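Local coordinates for protein mandelate racemase/muconate lactonizing enzyme (Jannaschia sp., PDB 4J3Z) that probably acts as an isomerase of the enolase superfamily, in which a divalent metal ion assists removal of a proton next to a substrate carboxylate, at residues D[49-52]-D[53-57]; D[236-239]-D[240-244]. One frame throughout, in Å; residues are numbered along the deposited sequence.

Contact 1: residues D[49-52]-D[53-57]; sequences EAMT and HVIHD
His53 lies against the helical turn before it, its ND1 3.0 Å from Glu49 O. One face of its ring lies beneath Thr52 OG1, which sits off toward the rim; that hydroxyl is tied to Glu49 O by a hydrogen bond of 2.9 Å. CG stands anti to the carbonyl carbon (chi1 -60°), which turns the imidazole back along the helix. The His53 ring also stacks on His53 of the second subunit. Losing the imidazole to an alanine here would probably leave that neighbouring ring without its stacking partner and Thr52 OG1 without the ring face beside it. Val54 follows with the regular helical bond from its N to Ala50 O, 3.1 Å. Its CG1 meets Met51 CE at 3.9 Å, because the methionine chain bends at both chi2 and chi3 and curls back toward this turn. The same methyl reaches Ile55 CG1, the two side chains crossing at about a right angle. Ile55 N approaches Met51 O almost end-on, 2.7 Å at 166°, and its side chain continues onto Ala94 and Leu98 of helix 89-109. His56 ends the series: its N bonds Thr52 O at 3.0 Å, while ND1 adds a weak bond of 3.3 Å to the same oxygen. Thus Met51 and Ile55 seat helix 48-62 on its own domain by apolar packing, whereas Val54 touches both Ala94 and the second subunit's Val46, beside the His53 stack.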
ATOM      1  N   GLU D  49      -1.631  42.804 -19.569  1.00 31.80           N
ATOM      2  CA  GLU D  49      -2.790  43.555 -20.057  1.00 31.17           C
ATOM      3  C   GLU D  49      -4.060  42.794 -19.698  1.00 31.88           C
ATOM      4  O   GLU D  49      -5.018  43.376 -19.172  1.00 32.41           O
ATOM      5  CB  GLU D  49      -2.712  43.770 -21.579  1.00 30.61           C
ATOM      6  CG  GLU D  49      -3.745  44.741 -22.130  1.00 30.55           C
ATOM      7  CD  GLU D  49      -4.223  44.410 -23.538  1.00 29.95           C
ATOM      8  OE1 GLU D  49      -3.964  43.293 -24.024  1.00 30.23           O
ATOM      9  OE2 GLU D  49      -4.878  45.273 -24.166  1.00 29.91           O
ATOM     10  N   ALA D  50      -4.052  41.492 -19.981  1.00 31.15           N
ATOM     11  CA  ALA D  50      -5.184  40.629 -19.689  1.00 30.91           C
ATOM     12  C   ALA D  50      -5.269  40.368 -18.188  1.00 31.15           C
ATOM     13  O   ALA D  50      -6.368  40.224 -17.647  1.00 31.14           O
ATOM     14  CB  ALA D  50      -5.086  39.323 -20.467  1.00 29.97           C
ATOM     15  N   MET D  51      -4.117  40.317 -17.518  1.00 30.11           N
ATOM     16  CA  MET D  51      -4.119  40.172 -16.063  1.00 30.48           C
ATOM     17  C   MET D  51      -4.811  41.343 -15.373  1.00 30.99           C
ATOM     18  O   MET D  51      -5.538  41.121 -14.395  1.00 30.54           O
ATOM     19  CB  MET D  51      -2.717  39.940 -15.476  1.00 29.48           C
ATOM     20  CG  MET D  51      -2.227  38.494 -15.489  1.00 28.05           C
ATOM     21  SD  MET D  51      -3.318  37.234 -14.780  1.00 29.00           S
ATOM     22  CE  MET D  51      -3.544  37.803 -13.092  1.00 27.34           C
ATOM     23  N   THR D  52      -4.624  42.574 -15.877  1.00 30.62           N
ATOM     24  CA  THR D  52      -5.259  43.730 -15.229  1.00 30.15           C
ATOM     25  C   THR D  52      -6.780  43.590 -15.196  1.00 30.50           C
ATOM     26  O   THR D  52      -7.421  44.032 -14.246  1.00 32.61           O
ATOM     27  CB  THR D  52      -4.881  45.134 -15.801  1.00 31.05           C
ATOM     28  OG1 THR D  52      -5.506  45.358 -17.066  1.00 31.58           O
ATOM     29  CG2 THR D  52      -3.388  45.373 -15.885  1.00 29.53           C
ATOM     30  N   HIS D  53      -7.351  42.970 -16.226  1.00 30.10           N
ATOM     31  CA  HIS D  53      -8.791  42.735 -16.273  1.00 29.75           C
ATOM     32  C   HIS D  53      -9.205  41.564 -15.387  1.00 29.39           C
ATOM     33  O   HIS D  53     -10.294  41.574 -14.824  1.00 29.16           O
ATOM     34  CB  HIS D  53      -9.264  42.542 -17.710  1.00 31.13           C
ATOM     35  CG  HIS D  53      -8.997  43.722 -18.590  1.00 32.05           C
ATOM     36  ND1 HIS D  53      -7.976  43.748 -19.520  1.00 32.65           N
ATOM     37  CD2 HIS D  53      -9.628  44.914 -18.694  1.00 31.13           C
ATOM     38  CE1 HIS D  53      -7.987  44.910 -20.149  1.00 31.82           C
ATOM     39  NE2 HIS D  53      -8.975  45.639 -19.661  1.00 30.98           N
ATOM     40  N   VAL D  54      -8.327  40.570 -15.242  1.00 29.54           N
ATOM     41  CA  VAL D  54      -8.541  39.494 -14.267  1.00 28.89           C
ATOM     42  C   VAL D  54      -8.486  40.021 -12.818  1.00 28.43           C
ATOM     43  O   VAL D  54      -9.373  39.717 -12.010  1.00 27.33           O
ATOM     44  CB  VAL D  54      -7.537  38.336 -14.452  1.00 28.61           C
ATOM     45  CG1 VAL D  54      -7.437  37.496 -13.181  1.00 28.49           C
ATOM     46  CG2 VAL D  54      -7.928  37.469 -15.641  1.00 28.95           C
ATOM     47  N   ILE D  55      -7.453  40.813 -12.507  1.00 28.02           N
ATOM     48  CA  ILE D  55      -7.233  41.331 -11.142  1.00 26.57           C
ATOM     49  C   ILE D  55      -8.333  42.305 -10.757  1.00 26.59           C
ATOM     50  O   ILE D  55      -8.852  42.251  -9.642  1.00 27.15           O
ATOM     51  CB  ILE D  55      -5.841  42.000 -10.965  1.00 25.48           C
ATOM     52  CG1 ILE D  55      -4.712  41.007 -11.245  1.00 25.53           C
ATOM     53  CG2 ILE D  55      -5.677  42.539  -9.554  1.00 24.81           C
ATOM     54  CD1 ILE D  55      -3.426  41.635 -11.775  1.00 25.17           C
ATOM     55  N   HIS D  56      -8.704  43.188 -11.679  1.00 27.40           N
ATOM     56  CA  HIS D  56      -9.867  44.059 -11.447  1.00 29.13           C
ATOM     57  C   HIS D  56     -11.174  43.269 -11.301  1.00 28.50           C
ATOM     58  O   HIS D  56     -12.057  43.674 -10.551  1.00 29.93           O
ATOM     59  CB  HIS D  56     -10.007  45.106 -12.554  1.00 30.93           C
ATOM     60  CG  HIS D  56      -9.396  46.432 -12.218  1.00 30.99           C
ATOM     61  ND1 HIS D  56      -8.239  46.892 -12.814  1.00 30.79           N
ATOM     62  CD2 HIS D  56      -9.762  47.382 -11.326  1.00 30.93           C
ATOM     63  CE1 HIS D  56      -7.934  48.080 -12.320  1.00 30.87           C
ATOM     64  NE2 HIS D  56      -8.844  48.401 -11.416  1.00 31.37           N
ATOM     65  N   ASP D  57     -11.293  42.150 -12.011  1.00 28.72           N
ATOM     66  CA  ASP D  57     -12.476  41.280 -11.903  1.00 30.23           C
ATOM     67  C   ASP D  57     -12.590  40.673 -10.501  1.00 29.40           C
ATOM     68  O   ASP D  57     -13.648  40.773  -9.877  1.00 28.78           O
ATOM     69  CB  ASP D  57     -12.442  40.185 -12.981  1.00 31.10           C
ATOM     70  CG  ASP D  57     -13.801  39.547 -13.232  1.00 33.50           C
ATOM     71  OD1 ASP D  57     -14.321  38.859 -12.323  1.00 34.76           O
ATOM     72  OD2 ASP D  57     -14.342  39.716 -14.354  1.00 33.62           O
TER

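Contact 2: residues D[236-239]-D[240-244]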
ATOM      1  N   GLU D 236      12.482  21.384  -8.126  1.00 26.49           N
ATOM      2  CA  GLU D 236      11.658  21.316  -9.332  1.00 26.38           C
ATOM      3  C   GLU D 236      12.237  20.423 -10.387  1.00 26.15           C
ATOM      4  O   GLU D 236      12.539  20.831 -11.464  1.00 26.34           O
ATOM      5  CB  GLU D 236      11.258  22.705  -9.877  1.00 26.68           C
ATOM      6  CG  GLU D 236      10.136  23.404  -9.132  1.00 27.37           C
ATOM      7  CD  GLU D 236       9.248  24.226 -10.025  1.00 28.70           C
ATOM      8  OE1 GLU D 236       9.784  24.957 -10.839  1.00 29.61           O
ATOM      9  OE2 GLU D 236       8.030  24.146  -9.947  1.00 28.84           O
ATOM     10  N   PRO D 237      12.436  19.193  -9.997  1.00 25.81           N
ATOM     11  CA  PRO D 237      13.099  18.211 -10.844  1.00 25.38           C
ATOM     12  C   PRO D 237      12.284  17.847 -12.078  1.00 26.62           C
ATOM     13  O   PRO D 237      12.843  17.587 -13.157  1.00 26.40           O
ATOM     14  CB  PRO D 237      13.204  16.975  -9.937  1.00 24.91           C
ATOM     15  CG  PRO D 237      12.112  17.125  -8.945  1.00 25.02           C
ATOM     16  CD  PRO D 237      11.978  18.605  -8.720  1.00 25.81           C
ATOM     17  N   ILE D 238      10.967  17.803 -11.902  1.00 26.94           N
ATOM     18  CA  ILE D 238      10.067  17.338 -12.946  1.00 26.99           C
ATOM     19  C   ILE D 238       8.926  18.348 -13.113  1.00 27.44           C
ATOM     20  O   ILE D 238       8.694  19.153 -12.210  1.00 27.81           O
ATOM     21  CB  ILE D 238       9.544  15.914 -12.643  1.00 26.46           C
ATOM     22  CG1 ILE D 238       8.684  15.897 -11.384  1.00 25.94           C
ATOM     23  CG2 ILE D 238      10.699  14.926 -12.507  1.00 25.94           C
ATOM     24  CD1 ILE D 238       7.797  14.679 -11.302  1.00 25.35           C
ATOM     25  N   PRO D 239       8.233  18.335 -14.273  1.00 27.46           N
ATOM     26  CA  PRO D 239       7.191  19.343 -14.481  1.00 26.98           C
ATOM     27  C   PRO D 239       6.173  19.328 -13.344  1.00 27.37           C
ATOM     28  O   PRO D 239       5.858  18.252 -12.822  1.00 28.30           O
ATOM     29  CB  PRO D 239       6.528  18.915 -15.799  1.00 27.26           C
ATOM     30  CG  PRO D 239       7.514  18.046 -16.483  1.00 27.29           C
ATOM     31  CD  PRO D 239       8.323  17.383 -15.402  1.00 27.65           C
ATOM     32  N   PRO D 240       5.662  20.515 -12.955  1.00 26.55           N
ATOM     33  CA  PRO D 240       4.756  20.660 -11.811  1.00 25.82           C
ATOM     34  C   PRO D 240       3.408  19.964 -11.987  1.00 25.99           C
ATOM     35  O   PRO D 240       2.657  19.831 -11.007  1.00 25.38           O
ATOM     36  CB  PRO D 240       4.546  22.174 -11.720  1.00 25.87           C
ATOM     37  CG  PRO D 240       4.784  22.665 -13.100  1.00 26.39           C
ATOM     38  CD  PRO D 240       5.891  21.803 -13.637  1.00 26.41           C
ATOM     39  N   ASP D 241       3.114  19.539 -13.223  1.00 25.71           N
ATOM     40  CA  ASP D 241       1.875  18.846 -13.574  1.00 24.60           C
ATOM     41  C   ASP D 241       1.953  17.349 -13.302  1.00 25.10           C
ATOM     42  O   ASP D 241       1.023  16.605 -13.628  1.00 25.86           O
ATOM     43  CB  ASP D 241       1.508  19.101 -15.054  1.00 25.64           C
ATOM     44  CG  ASP D 241       2.444  18.378 -16.050  1.00 26.52           C
ATOM     45  OD1 ASP D 241       3.393  17.679 -15.624  1.00 27.50           O
ATOM     46  OD2 ASP D 241       2.228  18.511 -17.274  1.00 25.02           O
ATOM     47  N   ASN D 242       3.067  16.896 -12.724  1.00 25.59           N
ATOM     48  CA  ASN D 242       3.223  15.475 -12.397  1.00 24.57           C
ATOM     49  C   ASN D 242       3.733  15.217 -10.983  1.00 23.98           C
ATOM     50  O   ASN D 242       4.743  14.540 -10.783  1.00 24.22           O
ATOM     51  CB  ASN D 242       4.086  14.756 -13.444  1.00 24.93           C
ATOM     52  CG  ASN D 242       4.137  13.248 -13.230  1.00 26.13           C
ATOM     53  OD1 ASN D 242       3.308  12.670 -12.512  1.00 26.95           O
ATOM     54  ND2 ASN D 242       5.126  12.604 -13.840  1.00 26.03           N
ATOM     55  N   LEU D 243       2.999  15.728  -9.997  1.00 23.63           N
ATOM     56  CA  LEU D 243       3.341  15.507  -8.587  1.00 23.78           C
ATOM     57  C   LEU D 243       3.422  14.050  -8.135  1.00 24.26           C
ATOM     58  O   LEU D 243       4.202  13.748  -7.221  1.00 24.82           O
ATOM     59  CB  LEU D 243       2.413  16.292  -7.662  1.00 23.26           C
ATOM     60  CG  LEU D 243       2.429  17.800  -7.894  1.00 22.53           C
ATOM     61  CD1 LEU D 243       1.350  18.494  -7.089  1.00 21.66           C
ATOM     62  CD2 LEU D 243       3.803  18.407  -7.648  1.00 22.93           C
ATOM     63  N   PRO D 244       2.652  13.135  -8.769  1.00 23.67           N
ATOM     64  CA  PRO D 244       2.877  11.730  -8.408  1.00 24.09           C
ATOM     65  C   PRO D 244       4.249  11.223  -8.826  1.00 24.50           C
ATOM     66  O   PRO D 244       4.622  10.120  -8.460  1.00 25.72           O
ATOM     67  CB  PRO D 244       1.774  10.975  -9.173  1.00 24.14           C
ATOM     68  CG  PRO D 244       0.716  12.001  -9.427  1.00 24.81           C
ATOM     69  CD  PRO D 244       1.471  13.283  -9.642  1.00 24.36           C
TER
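Pro239 and Asn242 close a type I beta turn through a single backbone hydrogen bond, Asn242 N to Pro239 O, 3.1 Å long with an angle of 150° at the hydrogen. The amide comes in above the carbonyl plane, 44° out of it. Pro240 and Asp241 hold the two corners, and the proline ring fixes phi at the first of them. Apolar contact is modest: Pro239 CB lies 3.7 Å from Pro240 CD, a plain contact between neighbours, while each pyrrolidine ring restricts its own phi. Two further contacts pair carbon with oxygen. Asp241 CG sits between its backbone N and carbonyl carbon (chi1 71°), folding OD1 back to 3.4 Å from Pro239 CB. Ile238 sends CD1 across the mouth of the bend, where it presses closely on Asn242 O at 3.1 Å. The charge of Glu236 is used elsewhere, in a salt bridge from OE1 to Arg262, whose side chain also touches Pro240. From the second subunit, Gln85 packs on Pro239 and Asp241, and Thr84 on Pro240. This link after barrel strand 233-235 thus has one backbone bond across its turn and prolines with no N-H to give, while Asp241 O is hydrogen-bonded by Thr267 OG1 of the second subunit.

From the N terminus, the chain first lays down the three-stranded sheet of strands 4-12, 24-31 and 36-41, then enters helix 48-62, where contact 1 lies within a continuous helix and closes no loop. Much later, past strand 233-235 of the barrel domain, contact 2 bends the chain in a beta turn on its way to helix 246-252. The two follow in series, neither nested nor crossed, with centres about 28 Å apart and nearest atoms about 17 Å apart. The side chains of contact 1 pack the helix on strands 4-12 and 36-41 and on helix 89-109; contact 2 belongs to the strand-to-helix connection of the barrel. Both touch the second subunit, which therefore meets both domains.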